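Local coordinates for protein uroporphyrinogen III synthase (Thermus thermophilus, PDB 1WCW) that probably catalyses the cyclisation of hydroxymethylbilane, with inversion of one pyrrole ring, to uroporphyrinogen III, the macrocycle from which haem and related tetrapyrroles are made, at residues V11-L16 with P33-V38; P37-E42 with A192-F197; D51-L56 with L83-P88; Q58-F63 with R131-L136. All coordinates share one frame; numbering follows the deposited sequence.

Contact 1: residues V11-L16 with P33-V38; sequences VAYAGL and PLLFPV
Leu34 donates its backbone N-H to Val11 O at 2.9 Å, its own O takes the N-H of Tyr13, and Phe36 N closes on Tyr13 O, the pattern of a parallel pair, with Val11, Ala12 and Tyr13 abreast of Pro33, Leu34 and Leu35. Proline suits position 33 because the bonds pass through Leu34 and no N-H of its own is needed here. Beyond the strands the pairing fades: Val38 N makes a weak bond of 3.3 Å to Ala14 O, supplemented by a water that donates to Ala14 O and accepts from Val38 N. Ala12 CB meets the edge of the Phe36 ring near its plane, 4.0 Å from CD1, and a small residue here leaves room for it. On the other face Tyr13 CB lies 4.3 Å from Leu35 CD2. With CG anti to the backbone N (chi1 -176°), the Tyr13 ring swings away from 33-38; Gly15 N lies over one of its faces, and a side chain on Gly15 would run into CE1. Leu16 CD1 and Pro37 CB meet at 4.1 Å, the side chains crossing at about a right angle. Farther out, Phe22 of helix 19-28 stacks on Tyr13 and touches Val11 and Pro33, while Leu175 and Ala178 cover Phe36 on the other side. This is a classic beta-alpha-beta unit, at the edge of a five-stranded parallel sheet in one of the enzyme's two alpha/beta domains.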
loop_
_atom_site.group_PDB
_atom_site.type_symbol
_atom_site.label_atom_id
_atom_site.label_comp_id
_atom_site.label_asym_id
_atom_site.label_seq_id
_atom_site.Cartn_x
_atom_site.Cartn_y
_atom_site.Cartn_z
ATOM N N VAL A 11 -17.114 3.092 14.037
ATOM C CA VAL A 11 -16.113 2.522 13.127
ATOM C C VAL A 11 -15.162 3.607 12.678
ATOM O O VAL A 11 -15.535 4.630 12.057
ATOM C CB VAL A 11 -16.760 1.902 11.896
ATOM C CG1 VAL A 11 -15.688 1.143 11.044
ATOM C CG2 VAL A 11 -17.912 0.917 12.300
ATOM N N ALA A 12 -13.907 3.430 13.024
ATOM C CA ALA A 12 -12.813 4.349 12.644
ATOM C C ALA A 12 -12.236 3.899 11.287
ATOM O O ALA A 12 -12.241 2.672 10.986
ATOM C CB ALA A 12 -11.783 4.312 13.664
ATOM N N TYR A 13 -11.758 4.824 10.496
ATOM C CA TYR A 13 -11.179 4.565 9.193
ATOM C C TYR A 13 -9.779 5.116 9.197
ATOM O O TYR A 13 -9.572 6.296 9.500
ATOM C CB TYR A 13 -12.020 5.269 8.155
ATOM C CG TYR A 13 -11.648 5.051 6.723
ATOM C CD1 TYR A 13 -11.118 6.092 5.953
ATOM C CD2 TYR A 13 -11.842 3.819 6.129
ATOM C CE1 TYR A 13 -10.783 5.880 4.605
ATOM C CE2 TYR A 13 -11.529 3.609 4.826
ATOM C CZ TYR A 13 -11.003 4.634 4.092
ATOM O OH TYR A 13 -10.686 4.391 2.763
ATOM N N ALA A 14 -8.796 4.268 8.878
ATOM C CA ALA A 14 -7.374 4.687 8.894
ATOM C C ALA A 14 -6.902 5.172 7.517
ATOM O O ALA A 14 -5.733 5.562 7.436
ATOM C CB ALA A 14 -6.490 3.507 9.371
ATOM N N GLY A 15 -7.748 5.160 6.509
ATOM C CA GLY A 15 -7.370 5.571 5.155
ATOM C C GLY A 15 -7.377 7.065 4.952
ATOM O O GLY A 15 -7.810 7.854 5.787
ATOM N N LEU A 16 -6.795 7.448 3.830
ATOM C CA LEU A 16 -6.707 8.867 3.487
ATOM C C LEU A 16 -7.560 9.277 2.278
ATOM O O LEU A 16 -8.284 10.240 2.334
ATOM C CB LEU A 16 -5.249 9.233 3.227
ATOM C CG LEU A 16 -4.905 10.688 2.897
ATOM C CD1 LEU A 16 -5.166 11.618 4.050
ATOM C CD2 LEU A 16 -3.471 10.728 2.529
ATOM N N PRO A 33 -19.203 7.005 11.946
ATOM C CA PRO A 33 -17.856 6.977 11.374
ATOM C C PRO A 33 -16.913 7.943 12.043
ATOM O O PRO A 33 -17.312 9.045 12.440
ATOM C CB PRO A 33 -18.069 7.359 9.927
ATOM C CG PRO A 33 -19.306 8.245 9.955
ATOM C CD PRO A 33 -20.158 7.764 11.069
ATOM N N LEU A 34 -15.679 7.524 12.239
ATOM C CA LEU A 34 -14.614 8.417 12.744
ATOM C C LEU A 34 -13.455 8.337 11.790
ATOM O O LEU A 34 -13.072 7.223 11.355
ATOM C CB LEU A 34 -14.137 8.013 14.099
ATOM C CG LEU A 34 -15.241 8.112 15.169
ATOM C CD1 LEU A 34 -14.732 7.480 16.495
ATOM C CD2 LEU A 34 -15.578 9.581 15.407
ATOM N N LEU A 35 -12.825 9.443 11.467
ATOM C CA LEU A 35 -11.747 9.486 10.501
ATOM C C LEU A 35 -10.468 9.730 11.214
ATOM O O LEU A 35 -10.259 10.796 11.782
ATOM C CB LEU A 35 -11.965 10.615 9.469
ATOM C CG LEU A 35 -13.325 10.572 8.747
ATOM C CD1 LEU A 35 -13.429 11.783 7.804
ATOM C CD2 LEU A 35 -13.468 9.271 7.963
ATOM N N PHE A 36 -9.584 8.734 11.145
ATOM C CA PHE A 36 -8.260 8.779 11.776
ATOM C C PHE A 36 -7.187 8.380 10.753
ATOM O O PHE A 36 -6.631 7.265 10.856
ATOM C CB PHE A 36 -8.226 7.871 13.031
ATOM C CG PHE A 36 -9.001 8.429 14.189
ATOM C CD1 PHE A 36 -10.201 7.882 14.612
ATOM C CD2 PHE A 36 -8.492 9.508 14.895
ATOM C CE1 PHE A 36 -10.854 8.434 15.749
ATOM C CE2 PHE A 36 -9.170 10.019 15.992
ATOM C CZ PHE A 36 -10.347 9.474 16.404
ATOM N N PRO A 37 -6.876 9.250 9.791
ATOM C CA PRO A 37 -5.845 8.873 8.814
ATOM C C PRO A 37 -4.504 8.690 9.491
ATOM O O PRO A 37 -4.131 9.433 10.404
ATOM C CB PRO A 37 -5.792 10.041 7.827
ATOM C CG PRO A 37 -6.462 11.171 8.567
ATOM C CD PRO A 37 -7.492 10.565 9.496
ATOM N N VAL A 38 -3.732 7.736 9.009
ATOM C CA VAL A 38 -2.430 7.473 9.576
ATOM C C VAL A 38 -1.333 7.790 8.563
ATOM O O VAL A 38 -0.128 7.581 8.900
ATOM C CB VAL A 38 -2.273 6.010 10.048
ATOM C CG1 VAL A 38 -3.277 5.680 11.163
ATOM C CG2 VAL A 38 -2.433 5.020 8.913
HETATM O O HOH W 1 -4.161 7.107 5.993
#

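Contact 2: residues P37-E42 with A192-F197; sequences PVQATE and AIQVEF
Val38 and Gln194 bring their CA atoms to 6.1 Å where the start of strand 39-42 passes helix 192-197, the short axes inclined at 121° and 10.2 Å apart at their closest. Between the backbones, Val38 CG2 is pressed against the helix at Gln194, 3.7 Å from its CB, and a compact branched residue lets the backbones come this close. Gln39 carries the polar part. Its CG sits between the backbone N and the carbonyl carbon (chi1 86°), and the extended chain beyond it brings OE1 to Gln194 NE2. The bond is 2.9 Å long with an N-H...O angle of 156°; it lies in the carbonyl plane of Gln39, although the two amide planes are turned 72° apart. Gln39 CB meets the edge of the Phe197 ring, 3.7 Å from CE1, while Ile193 CG1 covers one ring face. Gln194 OE1 also accepts from Val190 N, a few residues earlier in the chain. Were Gln194 cut back to an alanine, Gln39 OE1 would probably lose this donor and Val190 N its acceptor. Across this otherwise apolar contact Gln194 donates and Gln39 accepts; the Gln194 amide is held from both ends, that of Gln39 restrained by this bond.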
loop_
_atom_site.group_PDB
_atom_site.type_symbol
_atom_site.label_atom_id
_atom_site.label_comp_id
_atom_site.label_asym_id
_atom_site.label_seq_id
_atom_site.Cartn_x
_atom_site.Cartn_y
_atom_site.Cartn_z
ATOM N N PRO A 37 -6.876 9.250 9.791
ATOM C CA PRO A 37 -5.845 8.873 8.814
ATOM C C PRO A 37 -4.504 8.690 9.491
ATOM O O PRO A 37 -4.131 9.433 10.404
ATOM C CB PRO A 37 -5.792 10.041 7.827
ATOM C CG PRO A 37 -6.462 11.171 8.567
ATOM C CD PRO A 37 -7.492 10.565 9.496
ATOM N N VAL A 38 -3.732 7.736 9.009
ATOM C CA VAL A 38 -2.430 7.473 9.576
ATOM C C VAL A 38 -1.333 7.790 8.563
ATOM O O VAL A 38 -0.128 7.581 8.900
ATOM C CB VAL A 38 -2.273 6.010 10.048
ATOM C CG1 VAL A 38 -3.277 5.680 11.163
ATOM C CG2 VAL A 38 -2.433 5.020 8.913
ATOM N N GLN A 39 -1.669 8.279 7.382
ATOM C CA GLN A 39 -0.657 8.560 6.383
ATOM C C GLN A 39 -0.890 9.898 5.745
ATOM O O GLN A 39 -2.003 10.478 5.778
ATOM C CB GLN A 39 -0.614 7.497 5.286
ATOM C CG GLN A 39 -1.572 7.714 4.151
ATOM C CD GLN A 39 -1.892 6.380 3.465
ATOM O OE1 GLN A 39 -2.773 5.664 3.898
ATOM N NE2 GLN A 39 -1.180 6.061 2.390
ATOM N N ALA A 40 0.171 10.374 5.135
ATOM C CA ALA A 40 0.179 11.579 4.371
ATOM C C ALA A 40 0.814 11.139 3.024
ATOM O O ALA A 40 1.540 10.126 2.964
ATOM C CB ALA A 40 1.020 12.551 5.053
ATOM N N THR A 41 0.513 11.812 1.935
ATOM C CA THR A 41 1.104 11.407 0.676
ATOM C C THR A 41 1.583 12.678 -0.030
ATOM O O THR A 41 0.900 13.712 0.004
ATOM C CB THR A 41 0.056 10.639 -0.169
ATOM O OG1 THR A 41 -0.456 9.508 0.590
ATOM C CG2 THR A 41 0.697 10.146 -1.439
ATOM N N GLU A 42 2.782 12.658 -0.615
ATOM C CA GLU A 42 3.240 13.849 -1.308
ATOM C C GLU A 42 3.975 13.454 -2.549
ATOM O O GLU A 42 4.757 12.471 -2.587
ATOM C CB GLU A 42 4.156 14.689 -0.433
ATOM C CG GLU A 42 5.400 13.969 0.027
ATOM C CD GLU A 42 6.390 14.839 0.770
ATOM O OE1 GLU A 42 7.544 14.384 0.939
ATOM O OE2 GLU A 42 6.013 15.965 1.183
ATOM N N ALA A 192 -1.996 -2.217 3.530
ATOM C CA ALA A 192 -1.029 -2.702 4.465
ATOM C C ALA A 192 -0.186 -1.614 5.033
ATOM O O ALA A 192 0.172 -1.676 6.217
ATOM C CB ALA A 192 -0.127 -3.761 3.772
ATOM N N ILE A 193 0.170 -0.603 4.218
ATOM C CA ILE A 193 1.017 0.442 4.763
ATOM C C ILE A 193 0.342 1.186 5.948
ATOM O O ILE A 193 1.032 1.704 6.825
ATOM C CB ILE A 193 1.436 1.423 3.626
ATOM C CG1 ILE A 193 2.709 2.164 4.030
ATOM C CG2 ILE A 193 0.287 2.365 3.301
ATOM C CD1 ILE A 193 3.307 3.015 2.821
ATOM N N GLN A 194 -0.975 1.229 6.020
ATOM C CA GLN A 194 -1.625 1.906 7.151
ATOM C C GLN A 194 -1.407 1.079 8.436
ATOM O O GLN A 194 -1.241 1.665 9.504
ATOM C CB GLN A 194 -3.130 1.987 6.899
ATOM C CG GLN A 194 -3.385 3.022 5.803
ATOM C CD GLN A 194 -4.632 2.836 5.028
ATOM O OE1 GLN A 194 -5.469 2.062 5.400
ATOM N NE2 GLN A 194 -4.774 3.583 3.948
ATOM N N VAL A 195 -1.409 -0.254 8.328
ATOM C CA VAL A 195 -1.132 -1.112 9.482
ATOM C C VAL A 195 0.300 -0.848 9.894
ATOM O O VAL A 195 0.553 -0.692 11.091
ATOM C CB VAL A 195 -1.276 -2.617 9.069
ATOM C CG1 VAL A 195 -0.931 -3.503 10.275
ATOM C CG2 VAL A 195 -2.704 -2.913 8.618
ATOM N N GLU A 196 1.247 -0.798 8.948
ATOM C CA GLU A 196 2.647 -0.627 9.280
ATOM C C GLU A 196 2.867 0.712 9.918
ATOM O O GLU A 196 3.541 0.805 10.969
ATOM C CB GLU A 196 3.516 -0.753 8.011
ATOM C CG GLU A 196 3.386 -2.053 7.195
ATOM C CD GLU A 196 3.753 -3.326 7.929
ATOM O OE1 GLU A 196 3.405 -4.417 7.389
ATOM O OE2 GLU A 196 4.364 -3.300 9.017
ATOM N N PHE A 197 2.247 1.787 9.419
ATOM C CA PHE A 197 2.453 3.100 10.025
ATOM C C PHE A 197 1.889 3.167 11.419
ATOM O O PHE A 197 2.505 3.762 12.317
ATOM C CB PHE A 197 1.803 4.198 9.171
ATOM C CG PHE A 197 2.551 4.542 7.884
ATOM C CD1 PHE A 197 1.862 5.165 6.849
ATOM C CD2 PHE A 197 3.863 4.320 7.700
ATOM C CE1 PHE A 197 2.520 5.564 5.655
ATOM C CE2 PHE A 197 4.499 4.754 6.475
ATOM C CZ PHE A 197 3.805 5.369 5.497
#

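Contact 3: residues D51-L56 with L83-P88; sequences DQVRAL and LDLEGP
Val53 points CG1, which lies on the side of its own carbonyl carbon (chi1 -172°), between two leucines of 83-88: Leu83 CD1 is 3.8 Å away and Leu85 CD2 3.9 Å. A short branched residue suits the place, offering one methyl to both leucines without pushing the helix off the turn. Arg54 starts away from 83-88, but its chain, extended from CG to NE, brings the guanidinium back to Leu83, with NH2 3.8 Å from CD2. Its aliphatic part joins in as well, CG lying 4.0 Å from Leu83 CD1, so a long residue with a charged end can cover the leucine while keeping its charge at the surface. The contact packs helix 50-57 against the turn entering helix 86-91, on the outside of the alpha/beta domain built round the mixed sheet; Leu74 of helix 68-80 touches both Val53 and Leu56. That turn is shaped by Asp84, whose OD1 accepts from Gly87 N in a capping bond of 3.1 Å, and a side chain at Gly87 would collide with the carboxylate. Leu56 then reaches Leu85, CD2 to CD2 at 4.0 Å. Last in the segment, Leu56 O is met by Pro88 CB at 3.5 Å; proline, lacking an N-H, suits the first turn of a helix.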
loop_
_atom_site.group_PDB
_atom_site.type_symbol
_atom_site.label_atom_id
_atom_site.label_comp_id
_atom_site.label_asym_id
_atom_site.label_seq_id
_atom_site.Cartn_x
_atom_site.Cartn_y
_atom_site.Cartn_z
ATOM N N ASP A 51 17.577 12.888 -12.264
ATOM C CA ASP A 51 18.802 12.130 -12.457
ATOM C C ASP A 51 18.473 10.603 -12.634
ATOM O O ASP A 51 19.031 9.920 -13.506
ATOM C CB ASP A 51 19.621 12.384 -11.164
ATOM C CG ASP A 51 18.695 12.942 -10.000
ATOM O OD1 ASP A 51 18.200 14.105 -10.067
ATOM O OD2 ASP A 51 18.415 12.209 -9.022
ATOM N N GLN A 52 17.531 10.149 -11.811
ATOM C CA GLN A 52 17.120 8.740 -11.850
ATOM C C GLN A 52 16.318 8.453 -13.122
ATOM O O GLN A 52 16.487 7.404 -13.722
ATOM C CB GLN A 52 16.239 8.422 -10.668
ATOM C CG GLN A 52 16.840 8.827 -9.287
ATOM C CD GLN A 52 18.206 8.270 -9.047
ATOM O OE1 GLN A 52 18.412 7.046 -9.033
ATOM N NE2 GLN A 52 19.172 9.170 -8.811
ATOM N N VAL A 53 15.470 9.408 -13.534
ATOM C CA VAL A 53 14.667 9.216 -14.749
ATOM C C VAL A 53 15.574 9.198 -15.971
ATOM O O VAL A 53 15.397 8.383 -16.891
ATOM C CB VAL A 53 13.569 10.296 -14.885
ATOM C CG1 VAL A 53 12.678 9.865 -16.089
ATOM C CG2 VAL A 53 12.657 10.347 -13.627
ATOM N N ARG A 54 16.582 10.074 -15.990
ATOM C CA ARG A 54 17.544 10.075 -17.118
ATOM C C ARG A 54 18.296 8.737 -17.226
ATOM O O ARG A 54 18.507 8.203 -18.325
ATOM C CB ARG A 54 18.577 11.198 -16.948
ATOM C CG ARG A 54 17.991 12.578 -17.157
ATOM C CD ARG A 54 19.045 13.686 -16.914
ATOM N NE ARG A 54 18.563 14.970 -17.407
ATOM C CZ ARG A 54 18.242 15.220 -18.681
ATOM N NH1 ARG A 54 17.802 16.424 -19.022
ATOM N NH2 ARG A 54 18.368 14.279 -19.618
ATOM N N ALA A 55 18.654 8.205 -16.051
ATOM C CA ALA A 55 19.324 6.918 -16.022
ATOM C C ALA A 55 18.412 5.830 -16.596
ATOM O O ALA A 55 18.853 4.949 -17.375
ATOM C CB ALA A 55 19.768 6.565 -14.602
ATOM N N LEU A 56 17.134 5.827 -16.171
ATOM C CA LEU A 56 16.207 4.852 -16.733
ATOM C C LEU A 56 16.119 5.006 -18.264
ATOM O O LEU A 56 16.030 4.010 -19.025
ATOM C CB LEU A 56 14.813 5.052 -16.110
ATOM C CG LEU A 56 13.681 4.262 -16.674
ATOM C CD1 LEU A 56 13.958 2.768 -16.463
ATOM C CD2 LEU A 56 12.379 4.677 -15.948
ATOM N N LEU A 83 11.879 12.933 -22.105
ATOM C CA LEU A 83 12.610 11.693 -22.255
ATOM C C LEU A 83 11.720 10.592 -22.767
ATOM O O LEU A 83 10.536 10.558 -22.505
ATOM C CB LEU A 83 13.180 11.292 -20.906
ATOM C CG LEU A 83 14.226 12.172 -20.271
ATOM C CD1 LEU A 83 14.472 11.701 -18.849
ATOM C CD2 LEU A 83 15.522 12.158 -21.095
ATOM N N ASP A 84 12.305 9.686 -23.530
ATOM C CA ASP A 84 11.573 8.556 -23.992
ATOM C C ASP A 84 11.794 7.399 -23.022
ATOM O O ASP A 84 12.918 6.845 -22.918
ATOM C CB ASP A 84 12.047 8.156 -25.390
ATOM C CG ASP A 84 11.607 6.771 -25.766
ATOM O OD1 ASP A 84 10.472 6.382 -25.405
ATOM O OD2 ASP A 84 12.386 6.073 -26.450
ATOM N N LEU A 85 10.720 7.076 -22.283
ATOM C CA LEU A 85 10.787 5.946 -21.339
ATOM C C LEU A 85 10.114 4.728 -21.934
ATOM O O LEU A 85 10.421 3.598 -21.530
ATOM C CB LEU A 85 10.106 6.337 -20.029
ATOM C CG LEU A 85 10.749 7.484 -19.264
ATOM C CD1 LEU A 85 10.028 7.614 -17.925
ATOM C CD2 LEU A 85 12.218 7.278 -19.011
ATOM N N GLU A 86 9.224 4.906 -22.888
ATOM C CA GLU A 86 8.538 3.732 -23.441
ATOM C C GLU A 86 9.483 2.800 -24.155
ATOM O O GLU A 86 9.347 1.570 -24.040
ATOM C CB GLU A 86 7.402 4.153 -24.405
ATOM C CG GLU A 86 6.338 4.994 -23.711
ATOM C CD GLU A 86 5.195 5.413 -24.639
ATOM O OE1 GLU A 86 4.417 4.538 -25.055
ATOM O OE2 GLU A 86 5.075 6.612 -24.958
ATOM N N GLY A 87 10.463 3.359 -24.875
ATOM C CA GLY A 87 11.423 2.527 -25.572
ATOM C C GLY A 87 12.205 1.644 -24.596
ATOM O O GLY A 87 12.270 0.428 -24.724
ATOM N N PRO A 88 12.901 2.239 -23.618
ATOM C CA PRO A 88 13.679 1.468 -22.636
ATOM C C PRO A 88 12.787 0.474 -21.880
ATOM O O PRO A 88 13.158 -0.680 -21.640
ATOM C CB PRO A 88 14.225 2.530 -21.693
ATOM C CG PRO A 88 14.253 3.763 -22.558
ATOM C CD PRO A 88 13.122 3.694 -23.510
#

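Contact 4: residues Q58-F63 with R131-L136; sequences QGVDLF and RGVAAL
Phe63 turns the edge of its ring to Ala135, whose CB lies near the ring plane, 3.8 Å from CD1; a chi1 of 178° carries the ring alongside the neighbouring strand, and the small alanine gives it room. The other flat group, the Asp61 carboxylate, works through one oxygen: OD2 takes the N-H of Val133 with its anti lone pair at 2.9 Å. The same oxygen is 3.1 Å from Gly132 CA, and a side chain there would run into it. The positive phi of Gly132 (110°) would also jam a side chain against the carbonyl oxygen of Arg131. Asp61 thus does with its side chain what a strand carbonyl would otherwise do, and joins the two segments before regular pairing begins.

Val133 O is gripped twice, by Asp61 N at 2.8 Å and by Leu62 N at 3.2 Å, both donors in its carbonyl plane. From here the strands run parallel, with Leu62 beside Ala134 and Phe63 beside Ala135, and Ala135 N bonds to Leu62 O at 2.8 Å. Leu62 and Ala134 meet on one face of the sheet, CD2 to CB at 4.1 Å. On the face of Phe63 and Ala135, Val60 CG1 touches Val133 CG1 at 4.0 Å, two branched residues set crosswise.

Strand 62-65 continues the sheet through Phe93 and Leu95 of strand 93-96, and strand 132-137 through Arg156 of strand 155-167. Leu150 of helix 144-152 rests on Ala134, covering the face that Ala134 shares with Leu62.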
loop_
_atom_site.group_PDB
_atom_site.type_symbol
_atom_site.label_atom_id
_atom_site.label_comp_id
_atom_site.label_asym_id
_atom_site.label_seq_id
_atom_site.Cartn_x
_atom_site.Cartn_y
_atom_site.Cartn_z
ATOM N N GLN A 58 18.301 5.652 -20.341
ATOM C CA GLN A 58 19.505 5.081 -20.981
ATOM C C GLN A 58 19.349 3.564 -21.170
ATOM O O GLN A 58 20.183 2.951 -21.847
ATOM C CB GLN A 58 20.732 5.318 -20.108
ATOM C CG GLN A 58 21.018 6.756 -19.834
ATOM C CD GLN A 58 21.176 7.516 -21.095
ATOM O OE1 GLN A 58 21.986 7.163 -21.969
ATOM N NE2 GLN A 58 20.398 8.566 -21.225
ATOM N N GLY A 59 18.285 2.967 -20.617
ATOM C CA GLY A 59 18.060 1.539 -20.749
ATOM C C GLY A 59 18.403 0.802 -19.447
ATOM O O GLY A 59 19.387 1.072 -18.725
ATOM N N VAL A 60 17.544 -0.188 -19.152
ATOM C CA VAL A 60 17.706 -1.066 -17.976
ATOM C C VAL A 60 17.340 -2.496 -18.382
ATOM O O VAL A 60 16.616 -2.719 -19.360
ATOM C CB VAL A 60 16.799 -0.633 -16.772
ATOM C CG1 VAL A 60 17.180 0.776 -16.326
ATOM C CG2 VAL A 60 15.330 -0.684 -17.135
ATOM N N ASP A 61 17.804 -3.421 -17.567
ATOM C CA ASP A 61 17.521 -4.817 -17.891
ATOM C C ASP A 61 16.240 -5.302 -17.302
ATOM O O ASP A 61 15.572 -6.152 -17.877
ATOM C CB ASP A 61 18.715 -5.619 -17.401
ATOM C CG ASP A 61 19.947 -5.188 -18.110
ATOM O OD1 ASP A 61 20.045 -5.518 -19.305
ATOM O OD2 ASP A 61 20.746 -4.414 -17.512
ATOM N N LEU A 62 15.877 -4.722 -16.167
ATOM C CA LEU A 62 14.676 -5.128 -15.471
ATOM C C LEU A 62 14.019 -3.880 -14.897
ATOM O O LEU A 62 14.691 -2.945 -14.446
ATOM C CB LEU A 62 15.044 -6.108 -14.351
ATOM C CG LEU A 62 13.937 -6.780 -13.557
ATOM C CD1 LEU A 62 14.459 -8.158 -13.084
ATOM C CD2 LEU A 62 13.524 -5.940 -12.444
ATOM N N PHE A 63 12.701 -3.881 -14.934
ATOM C CA PHE A 63 11.900 -2.821 -14.340
ATOM C C PHE A 63 10.879 -3.473 -13.429
ATOM O O PHE A 63 10.095 -4.311 -13.826
ATOM C CB PHE A 63 11.173 -2.002 -15.436
ATOM C CG PHE A 63 10.283 -0.899 -14.865
ATOM C CD1 PHE A 63 10.843 0.245 -14.276
ATOM C CD2 PHE A 63 8.910 -1.036 -14.855
ATOM C CE1 PHE A 63 9.994 1.232 -13.662
ATOM C CE2 PHE A 63 8.091 -0.070 -14.269
ATOM C CZ PHE A 63 8.613 1.033 -13.677
ATOM N N ARG A 131 22.212 -9.769 -15.029
ATOM C CA ARG A 131 23.351 -8.902 -15.122
ATOM C C ARG A 131 22.758 -7.506 -15.446
ATOM O O ARG A 131 21.728 -7.386 -16.110
ATOM C CB ARG A 131 24.235 -9.348 -16.341
ATOM C CG ARG A 131 24.523 -10.877 -16.501
ATOM C CD ARG A 131 24.347 -11.497 -17.951
ATOM N NE ARG A 131 25.233 -10.943 -18.981
ATOM C CZ ARG A 131 24.965 -10.950 -20.288
ATOM N NH1 ARG A 131 25.822 -10.421 -21.155
ATOM N NH2 ARG A 131 23.846 -11.494 -20.749
ATOM N N GLY A 132 23.395 -6.454 -15.022
ATOM C CA GLY A 132 22.876 -5.197 -15.445
ATOM C C GLY A 132 22.237 -4.399 -14.344
ATOM O O GLY A 132 22.551 -4.499 -13.165
ATOM N N VAL A 133 21.246 -3.647 -14.786
ATOM C CA VAL A 133 20.530 -2.678 -13.941
ATOM C C VAL A 133 19.056 -3.005 -13.795
ATOM O O VAL A 133 18.427 -3.341 -14.803
ATOM C CB VAL A 133 20.655 -1.281 -14.545
ATOM C CG1 VAL A 133 19.915 -0.296 -13.663
ATOM C CG2 VAL A 133 22.124 -0.940 -14.665
ATOM N N ALA A 134 18.606 -2.939 -12.568
ATOM C CA ALA A 134 17.184 -3.157 -12.240
ATOM C C ALA A 134 16.632 -1.851 -11.684
ATOM O O ALA A 134 17.034 -1.376 -10.618
ATOM C CB ALA A 134 17.013 -4.282 -11.191
ATOM N N ALA A 135 15.647 -1.310 -12.365
ATOM C CA ALA A 135 14.973 -0.089 -11.935
ATOM C C ALA A 135 13.826 -0.511 -11.040
ATOM O O ALA A 135 13.041 -1.413 -11.403
ATOM C CB ALA A 135 14.425 0.630 -13.138
ATOM N N LEU A 136 13.739 0.065 -9.858
ATOM C CA LEU A 136 12.726 -0.297 -8.884
ATOM C C LEU A 136 11.902 0.941 -8.569
ATOM O O LEU A 136 12.449 1.942 -8.041
ATOM C CB LEU A 136 13.440 -0.846 -7.627
ATOM C CG LEU A 136 12.544 -1.071 -6.432
ATOM C CD1 LEU A 136 11.484 -2.096 -6.683
ATOM C CD2 LEU A 136 13.404 -1.541 -5.325
#

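From the N terminus, contact 1 closes the shortest loop, from strand 10-13 through helix 19-28 to strand 32-35. Pro37 and Val38 end it and begin contact 2, which spans about 150 residues to helix 192-201; the two touch, Gly15 CA lying 3.5 Å from Gln194 NE2. Within that span the chain builds the second domain. There contact 3 closes a loop of about 27 residues through strand 62-65 and helix 68-80, and contact 4 one of about 68, joining neighbouring strands 62-65 and 132-137 of the mixed sheet. These two cross, and touch where Leu56 meets Ala135. Contacts 1 and 3 lie on opposite sides of the chain's centre, while contact 2 ties the connecting strand to the first domain.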